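Local coordinates for protein gp18 (Listeria monocytogenes EGD-e, PDB 3GS9), which is a prophage tail protein of the prophage endopeptidase tail family, probably a structural component of a phage-type tail, at residues Ser30-Glu33 / Asn34-Ser38; Asn149-Thr152 / Leu153-Leu157; Glu263-Asp266 / Tyr267-Thr271. All coordinates share one frame; numbering follows the deposited sequence.

Interaction 1 of 3, residues Ser30-Glu33 / Asn34-Ser38; sequences SWTE and NEMWS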
loop_
_atom_site.group_PDB
_atom_site.type_symbol
_atom_site.label_atom_id
_atom_site.label_comp_id
_atom_site.label_asym_id
_atom_site.label_seq_id
_atom_site.Cartn_x
_atom_site.Cartn_y
_atom_site.Cartn_z
ATOM N N SER A 30 8.265 -9.323 -23.100
ATOM C CA SER A 30 7.726 -9.840 -21.834
ATOM C C SER A 30 6.211 -9.665 -21.839
ATOM O O SER A 30 5.708 -8.664 -22.318
ATOM C CB SER A 30 8.382 -9.140 -20.647
ATOM O OG SER A 30 9.713 -9.571 -20.505
ATOM N N TRP A 31 5.505 -10.675 -21.341
ATOM C CA TRP A 31 4.063 -10.648 -21.214
ATOM C C TRP A 31 3.700 -11.283 -19.874
ATOM O O TRP A 31 4.288 -12.280 -19.474
ATOM C CB TRP A 31 3.377 -11.411 -22.336
ATOM C CG TRP A 31 1.934 -11.705 -22.067
ATOM C CD1 TRP A 31 0.857 -10.848 -22.148
ATOM C CD2 TRP A 31 1.419 -12.948 -21.574
ATOM N NE1 TRP A 31 -0.296 -11.506 -21.774
ATOM C CE2 TRP A 31 0.015 -12.791 -21.416
ATOM C CE3 TRP A 31 2.002 -14.178 -21.274
ATOM C CZ2 TRP A 31 -0.802 -13.821 -20.970
ATOM C CZ3 TRP A 31 1.183 -15.204 -20.826
ATOM C CH2 TRP A 31 -0.202 -15.023 -20.701
ATOM N N THR A 32 2.753 -10.660 -19.212
ATOM C CA THR A 32 2.137 -11.201 -17.989
ATOM C C THR A 32 0.646 -10.972 -18.124
ATOM O O THR A 32 0.211 -9.855 -18.346
ATOM C CB THR A 32 2.588 -10.519 -16.716
ATOM O OG1 THR A 32 4.007 -10.584 -16.594
ATOM C CG2 THR A 32 1.944 -11.232 -15.460
ATOM N N GLU A 33 -0.109 -12.049 -17.947
ATOM C CA GLU A 33 -1.537 -12.061 -18.150
ATOM C C GLU A 33 -2.268 -10.891 -17.475
ATOM O O GLU A 33 -2.178 -10.721 -16.243
ATOM C CB GLU A 33 -2.086 -13.396 -17.624
ATOM C CG GLU A 33 -3.555 -13.591 -17.876
ATOM C CD GLU A 33 -4.012 -14.980 -17.454
ATOM O OE1 GLU A 33 -3.396 -15.991 -17.882
ATOM O OE2 GLU A 33 -5.012 -15.047 -16.712
ATOM N N ASN A 34 -2.974 -10.107 -18.294
ATOM C CA ASN A 34 -3.711 -8.919 -17.850
ATOM C C ASN A 34 -2.921 -7.963 -16.951
ATOM O O ASN A 34 -3.480 -7.341 -16.031
ATOM C CB ASN A 34 -4.985 -9.343 -17.147
ATOM C CG ASN A 34 -5.991 -9.864 -18.095
ATOM O OD1 ASN A 34 -6.198 -9.276 -19.164
ATOM N ND2 ASN A 34 -6.659 -10.971 -17.719
ATOM N N GLU A 35 -1.629 -7.824 -17.219
ATOM C CA GLU A 35 -0.835 -6.897 -16.459
ATOM C C GLU A 35 0.059 -6.107 -17.379
ATOM O O GLU A 35 0.039 -4.893 -17.329
ATOM C CB GLU A 35 -0.018 -7.615 -15.383
ATOM C CG GLU A 35 -0.868 -8.169 -14.224
ATOM C CD GLU A 35 -1.690 -7.111 -13.490
ATOM O OE1 GLU A 35 -1.177 -5.997 -13.253
ATOM O OE2 GLU A 35 -2.852 -7.402 -13.140
HETATM N N MSE A 36 0.831 -6.787 -18.220
HETATM C CA MSE A 36 1.757 -6.077 -19.104
HETATM C C MSE A 36 2.111 -6.883 -20.337
HETATM O O MSE A 36 2.088 -8.094 -20.317
HETATM C CB MSE A 36 3.027 -5.698 -18.345
HETATM C CG MSE A 36 3.806 -6.854 -17.782
HETATM SE SE MSE A 36 5.587 -6.263 -17.205
HETATM C CE MSE A 36 6.341 -5.727 -18.903
ATOM N N TRP A 37 2.434 -6.179 -21.416
ATOM C CA TRP A 37 2.991 -6.778 -22.583
ATOM C C TRP A 37 3.887 -5.685 -23.186
ATOM O O TRP A 37 3.385 -4.612 -23.542
ATOM C CB TRP A 37 1.886 -7.222 -23.522
ATOM C CG TRP A 37 2.350 -7.931 -24.742
ATOM C CD1 TRP A 37 3.612 -8.399 -24.995
ATOM C CD2 TRP A 37 1.566 -8.256 -25.884
ATOM N NE1 TRP A 37 3.658 -8.995 -26.228
ATOM C CE2 TRP A 37 2.420 -8.870 -26.815
ATOM C CE3 TRP A 37 0.209 -8.024 -26.244
ATOM C CZ2 TRP A 37 1.967 -9.338 -28.040
ATOM C CZ3 TRP A 37 -0.232 -8.484 -27.476
ATOM C CH2 TRP A 37 0.642 -9.108 -28.362
ATOM N N SER A 38 5.189 -5.959 -23.283
ATOM C CA SER A 38 6.118 -4.919 -23.676
ATOM C C SER A 38 7.346 -5.509 -24.334
ATOM O O SER A 38 7.615 -6.726 -24.221
ATOM C CB SER A 38 6.523 -4.102 -22.442
ATOM O OG SER A 38 7.373 -4.829 -21.567
HETATM O O HOH W 1 -3.134 -10.573 -21.002
#

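Interaction 2 of 3, residues Asn149-Thr152 / Leu153-Leu157; sequences NYLT and LIDQL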
loop_
_atom_site.group_PDB
_atom_site.type_symbol
_atom_site.label_atom_id
_atom_site.label_comp_id
_atom_site.label_asym_id
_atom_site.label_seq_id
_atom_site.Cartn_x
_atom_site.Cartn_y
_atom_site.Cartn_z
ATOM N N ASN A 149 -11.791 4.988 -17.935
ATOM C CA ASN A 149 -10.967 4.823 -19.120
ATOM C C ASN A 149 -11.208 3.439 -19.723
ATOM O O ASN A 149 -11.662 2.526 -19.039
ATOM C CB ASN A 149 -9.485 5.069 -18.851
ATOM C CG ASN A 149 -8.875 3.996 -18.039
ATOM O OD1 ASN A 149 -8.587 2.916 -18.559
ATOM N ND2 ASN A 149 -8.738 4.239 -16.726
ATOM N N TYR A 150 -10.862 3.290 -20.991
ATOM C CA TYR A 150 -11.228 2.064 -21.714
ATOM C C TYR A 150 -10.584 0.815 -21.133
ATOM O O TYR A 150 -11.194 -0.265 -21.136
ATOM C CB TYR A 150 -10.884 2.165 -23.202
ATOM C CG TYR A 150 -11.637 3.219 -24.011
ATOM C CD1 TYR A 150 -12.741 3.909 -23.496
ATOM C CD2 TYR A 150 -11.266 3.460 -25.321
ATOM C CE1 TYR A 150 -13.419 4.856 -24.259
ATOM C CE2 TYR A 150 -11.951 4.386 -26.113
ATOM C CZ TYR A 150 -13.013 5.081 -25.580
ATOM O OH TYR A 150 -13.659 6.015 -26.376
ATOM N N LEU A 151 -9.334 0.920 -20.679
ATOM C CA LEU A 151 -8.649 -0.251 -20.149
ATOM C C LEU A 151 -9.316 -0.732 -18.842
ATOM O O LEU A 151 -9.540 -1.921 -18.647
ATOM C CB LEU A 151 -7.173 0.087 -19.902
ATOM C CG LEU A 151 -6.268 -1.050 -19.452
ATOM C CD1 LEU A 151 -6.285 -2.213 -20.419
ATOM C CD2 LEU A 151 -4.852 -0.534 -19.319
ATOM N N THR A 152 -9.602 0.209 -17.938
ATOM C CA THR A 152 -10.251 -0.134 -16.665
ATOM C C THR A 152 -11.619 -0.797 -16.894
ATOM O O THR A 152 -11.966 -1.803 -16.238
ATOM C CB THR A 152 -10.388 1.103 -15.775
ATOM O OG1 THR A 152 -9.072 1.558 -15.470
ATOM C CG2 THR A 152 -11.170 0.751 -14.506
ATOM N N LEU A 153 -12.354 -0.275 -17.879
ATOM C CA LEU A 153 -13.658 -0.813 -18.228
ATOM C C LEU A 153 -13.518 -2.238 -18.775
ATOM O O LEU A 153 -14.263 -3.138 -18.374
ATOM C CB LEU A 153 -14.400 0.124 -19.208
ATOM C CG LEU A 153 -14.871 1.490 -18.643
ATOM C CD1 LEU A 153 -15.592 2.260 -19.756
ATOM C CD2 LEU A 153 -15.735 1.313 -17.376
ATOM N N ILE A 154 -12.570 -2.441 -19.698
ATOM C CA ILE A 154 -12.309 -3.773 -20.232
ATOM C C ILE A 154 -11.971 -4.732 -19.085
ATOM O O ILE A 154 -12.503 -5.835 -18.987
ATOM C CB ILE A 154 -11.192 -3.734 -21.265
ATOM C CG1 ILE A 154 -11.690 -3.072 -22.546
ATOM C CG2 ILE A 154 -10.655 -5.147 -21.549
ATOM C CD1 ILE A 154 -10.629 -2.884 -23.614
ATOM N N ASP A 155 -11.093 -4.301 -18.190
ATOM C CA ASP A 155 -10.714 -5.158 -17.063
ATOM C C ASP A 155 -11.909 -5.557 -16.219
ATOM O O ASP A 155 -11.995 -6.705 -15.745
ATOM C CB ASP A 155 -9.636 -4.472 -16.234
ATOM C CG ASP A 155 -8.290 -4.461 -16.932
ATOM O OD1 ASP A 155 -8.156 -5.177 -17.904
ATOM O OD2 ASP A 155 -7.362 -3.773 -16.487
ATOM N N GLN A 156 -12.846 -4.641 -16.025
ATOM C CA GLN A 156 -14.067 -4.973 -15.296
ATOM C C GLN A 156 -14.852 -6.066 -16.027
ATOM O O GLN A 156 -15.333 -7.027 -15.428
ATOM C CB GLN A 156 -14.974 -3.746 -15.228
ATOM C CG GLN A 156 -16.158 -4.033 -14.378
ATOM C CD GLN A 156 -17.167 -2.978 -14.445
ATOM O OE1 GLN A 156 -16.847 -1.774 -14.490
ATOM N NE2 GLN A 156 -18.422 -3.403 -14.487
ATOM N N LEU A 157 -15.017 -5.895 -17.333
ATOM C CA LEU A 157 -15.732 -6.897 -18.144
ATOM C C LEU A 157 -15.077 -8.281 -18.047
ATOM O O LEU A 157 -15.786 -9.315 -18.044
ATOM C CB LEU A 157 -15.835 -6.437 -19.606
ATOM C CG LEU A 157 -16.594 -5.112 -19.828
ATOM C CD1 LEU A 157 -16.584 -4.664 -21.317
ATOM C CD2 LEU A 157 -18.036 -5.134 -19.203
#

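Interaction 3 of 3, residues Glu263-Asp266 / Tyr267-Thr271; sequences ELQD and YPATT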
loop_
_atom_site.group_PDB
_atom_site.type_symbol
_atom_site.label_atom_id
_atom_site.label_comp_id
_atom_site.label_asym_id
_atom_site.label_seq_id
_atom_site.Cartn_x
_atom_site.Cartn_y
_atom_site.Cartn_z
ATOM N N GLU A 263 -13.090 -19.008 -9.143
ATOM C CA GLU A 263 -12.374 -18.340 -8.046
ATOM C C GLU A 263 -11.811 -19.291 -6.960
ATOM O O GLU A 263 -10.829 -18.946 -6.304
ATOM C CB GLU A 263 -13.316 -17.298 -7.403
ATOM C CG GLU A 263 -12.692 -16.098 -6.776
ATOM C CD GLU A 263 -13.753 -15.106 -6.269
ATOM O OE1 GLU A 263 -14.729 -14.860 -7.016
ATOM O OE2 GLU A 263 -13.607 -14.569 -5.136
ATOM N N LEU A 264 -12.416 -20.468 -6.779
ATOM C CA LEU A 264 -12.013 -21.365 -5.672
ATOM C C LEU A 264 -10.606 -21.971 -5.844
ATOM O O LEU A 264 -10.309 -22.697 -6.805
ATOM C CB LEU A 264 -13.029 -22.478 -5.461
ATOM C CG LEU A 264 -12.853 -23.383 -4.254
ATOM C CD1 LEU A 264 -12.950 -22.593 -2.964
ATOM C CD2 LEU A 264 -13.882 -24.515 -4.316
ATOM N N GLN A 265 -9.776 -21.725 -4.849
ATOM C CA GLN A 265 -8.397 -22.206 -4.867
ATOM C C GLN A 265 -8.382 -23.573 -4.189
ATOM O O GLN A 265 -7.984 -23.668 -3.031
ATOM C CB GLN A 265 -7.461 -21.247 -4.121
ATOM C CG GLN A 265 -5.972 -21.625 -4.230
ATOM C CD GLN A 265 -5.482 -21.365 -5.633
ATOM O OE1 GLN A 265 -5.697 -20.288 -6.157
ATOM N NE2 GLN A 265 -4.899 -22.368 -6.271
ATOM N N ASP A 266 -8.830 -24.605 -4.904
ATOM C CA ASP A 266 -8.983 -25.947 -4.338
ATOM C C ASP A 266 -7.766 -26.861 -4.543
ATOM O O ASP A 266 -7.806 -28.049 -4.180
ATOM C CB ASP A 266 -10.280 -26.620 -4.831
ATOM C CG ASP A 266 -10.346 -26.824 -6.363
ATOM O OD1 ASP A 266 -9.609 -26.172 -7.138
ATOM O OD2 ASP A 266 -11.197 -27.640 -6.788
ATOM N N TYR A 267 -6.673 -26.289 -5.055
ATOM C CA TYR A 267 -5.371 -26.989 -5.097
ATOM C C TYR A 267 -4.315 -26.063 -4.523
ATOM O O TYR A 267 -4.491 -24.831 -4.573
ATOM C CB TYR A 267 -4.986 -27.375 -6.518
ATOM C CG TYR A 267 -5.850 -28.492 -7.062
ATOM C CD1 TYR A 267 -5.504 -29.817 -6.824
ATOM C CD2 TYR A 267 -7.010 -28.231 -7.777
ATOM C CE1 TYR A 267 -6.298 -30.853 -7.290
ATOM C CE2 TYR A 267 -7.809 -29.263 -8.240
ATOM C CZ TYR A 267 -7.444 -30.567 -7.991
ATOM O OH TYR A 267 -8.201 -31.609 -8.464
ATOM N N PRO A 268 -3.198 -26.628 -4.043
ATOM C CA PRO A 268 -2.125 -25.782 -3.489
ATOM C C PRO A 268 -1.735 -24.693 -4.474
ATOM O O PRO A 268 -1.674 -24.956 -5.675
ATOM C CB PRO A 268 -0.978 -26.767 -3.298
ATOM C CG PRO A 268 -1.725 -28.086 -2.976
ATOM C CD PRO A 268 -2.851 -28.066 -3.948
ATOM N N ALA A 269 -1.557 -23.471 -3.983
ATOM C CA ALA A 269 -1.173 -22.367 -4.851
ATOM C C ALA A 269 0.251 -22.659 -5.330
ATOM O O ALA A 269 1.181 -22.706 -4.540
ATOM C CB ALA A 269 -1.275 -21.033 -4.088
ATOM N N THR A 270 0.397 -22.819 -6.645
ATOM C CA THR A 270 1.621 -23.351 -7.264
ATOM C C THR A 270 2.024 -22.427 -8.391
ATOM O O THR A 270 1.247 -22.234 -9.369
ATOM C CB THR A 270 1.359 -24.774 -7.834
ATOM O OG1 THR A 270 0.926 -25.624 -6.761
ATOM C CG2 THR A 270 2.602 -25.356 -8.500
ATOM N N THR A 271 3.198 -21.828 -8.233
ATOM C CA THR A 271 3.735 -20.870 -9.195
ATOM C C THR A 271 5.199 -21.153 -9.396
ATOM O O THR A 271 5.949 -21.247 -8.435
ATOM C CB THR A 271 3.585 -19.411 -8.701
ATOM O OG1 THR A 271 2.193 -19.100 -8.541
ATOM C CG2 THR A 271 4.245 -18.421 -9.692
#

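Interaction 1 of 3, residues Ser30-Glu33 / Asn34-Ser38
The hairpin of strands 30-32 and 36-40, closed by a tight turn with a classic beta bulge, brings W31 and W37 together as a non-hydrogen-bonded pair. W31 turns its edge to the face of W37, T-shaped, with planes at 86° and five-membered-ring centroids 5.6 Å apart. CG of W31 stands anti to the backbone N (chi1 165°), which sets its CD1 4.0 Å from W37 CB; W37 CD1 lies 3.4 Å from S30 O. Beside them, S30 and S38 exchange two nearly straight backbone bonds, and T32 N gives one to M36 O, M36 being selenomethionine. At the bulge T32 O is gripped twice, by M36 N at 3.1 Å and by E35 N at 3.0 Å; N34 carries the chain round in the left-handed helical region. One water lies in the plane of the W31 ring at its edge, accepting from W31 NE1 at 3.1 Å and from N34 N at 2.8 Å. E33 points its carboxylate to R177, while W37 NE1 donates to E29, and the W37 ring stacks on H91. Both buried indole N-H groups are thus satisfied, and the T32 O bonds and bridging water tie the turn to the strands.

Interaction 2 of 3, residues Asn149-Thr152 / Leu153-Leu157
The carboxylate of D155 turns one face to the carbonyl oxygen of L151, which sits almost directly above CG of D155 at 3.3 Å, while OD2 of D155 grazes CG of L151 at 4.2 Å. The amide of N149, the N-cap of helix 150-161 at the end of strand 141-149, is used from out of its plane: T152 N comes in above the plane on the OD1 side, and T152 OG1 is tilted from it on the ND2 side. The Y150 ring heads off elsewhere, packing edge-to-face with F119 and giving its OH to D122 O. T152 N donates to OD1 of N149 at 3.0 Å and 170°, occupying an N-H that has no helical carbonyl before it; the amide answers with a bent bond from ND2 to T152 OG1 at 3.0 Å. One bond to the T152 backbone and one to its hydroxyl thus hold the N149 amide and limit its rotation. Past the cap, backbone bonds from L153, I154, D155 and Q156 to N149, Y150, L151 and T152 give the regular i to i+4 ladder. L153 and D155 each keep CG beside their own backbone N, which folds the side chain back toward the preceding turn. Y150, L153, I154 and L157 are buried: Y150 and L157 lie on helix 111-118, L153 on Q101 of strand 100-106, and I154 on Y93, which the partly exposed L151 also meets. Q156 bonds onward to D160 along the same helix. I154 follows the same backward course, with CG1 beside its backbone N (chi1 -72°), and this carbon comes 3.2 Å from Y150 O.

Interaction 3 of 3, residues Glu263-Asp266 / Tyr267-Thr271
Q265 reaches forward across the bend to Y267, its NE2 donating to the Y267 backbone O at 3.0 Å and 171°. The acceptor lies in the plane of the Q265 amide, whereas the donor is tilted from the Y267 carbonyl plane. With CG anti to the backbone N, Q265 CG lies 3.5 Å from Y267 O; the bend at chi2 (71°) then turns the amide so that NE2 meets that oxygen. Next to it, the side chains of D266 and Y267 run side by side: OD1 of D266 touches CD2 of Y267 at 3.4 Å, and the D266 backbone O lies over one face of the ring, 3.5 Å from CG of Y267. Q265 is the centre of an inverse gamma turn, with a weak bond from D266 N to L264 O. Farther out, NE2 of Q265 also donates to N322 O and its OE1 takes the backbone N of dimethylated K324, so both ends of a buried amide are satisfied; D266 OD2 bonds S231. T270 OG1 donates to P268 O at 2.9 Å, where strand 269-274 begins. In the mixed sheet that strand runs between 318-321 and 197-202, and T271 packs on I330 and L334 of helix 327-334.

How the interactions relate
Along the chain the three contacts follow in series: interaction 1 belongs to the prophage endopeptidase tail N-terminal domain family, interactions 2 and 3 to the larger prophage endopeptidase tail family. Centres of 1 and 2 are 16 Å apart, of 1 and 3 21 Å, of 2 and 3 26 Å, and none touches another. The hairpin nevertheless reaches both neighbourhoods. W31 and E33 bond by backbone to Y306 and to V304 of strand 297-305, which shares its mixed sheet with strand 269-274, and T32 packs on the same helix 327-334 as T271. Elsewhere, W37 meets Y94, next in sequence to Y93, which I154 touches. Interaction 1 thus contacts the surroundings of both others, consistent with packing between the two family regions.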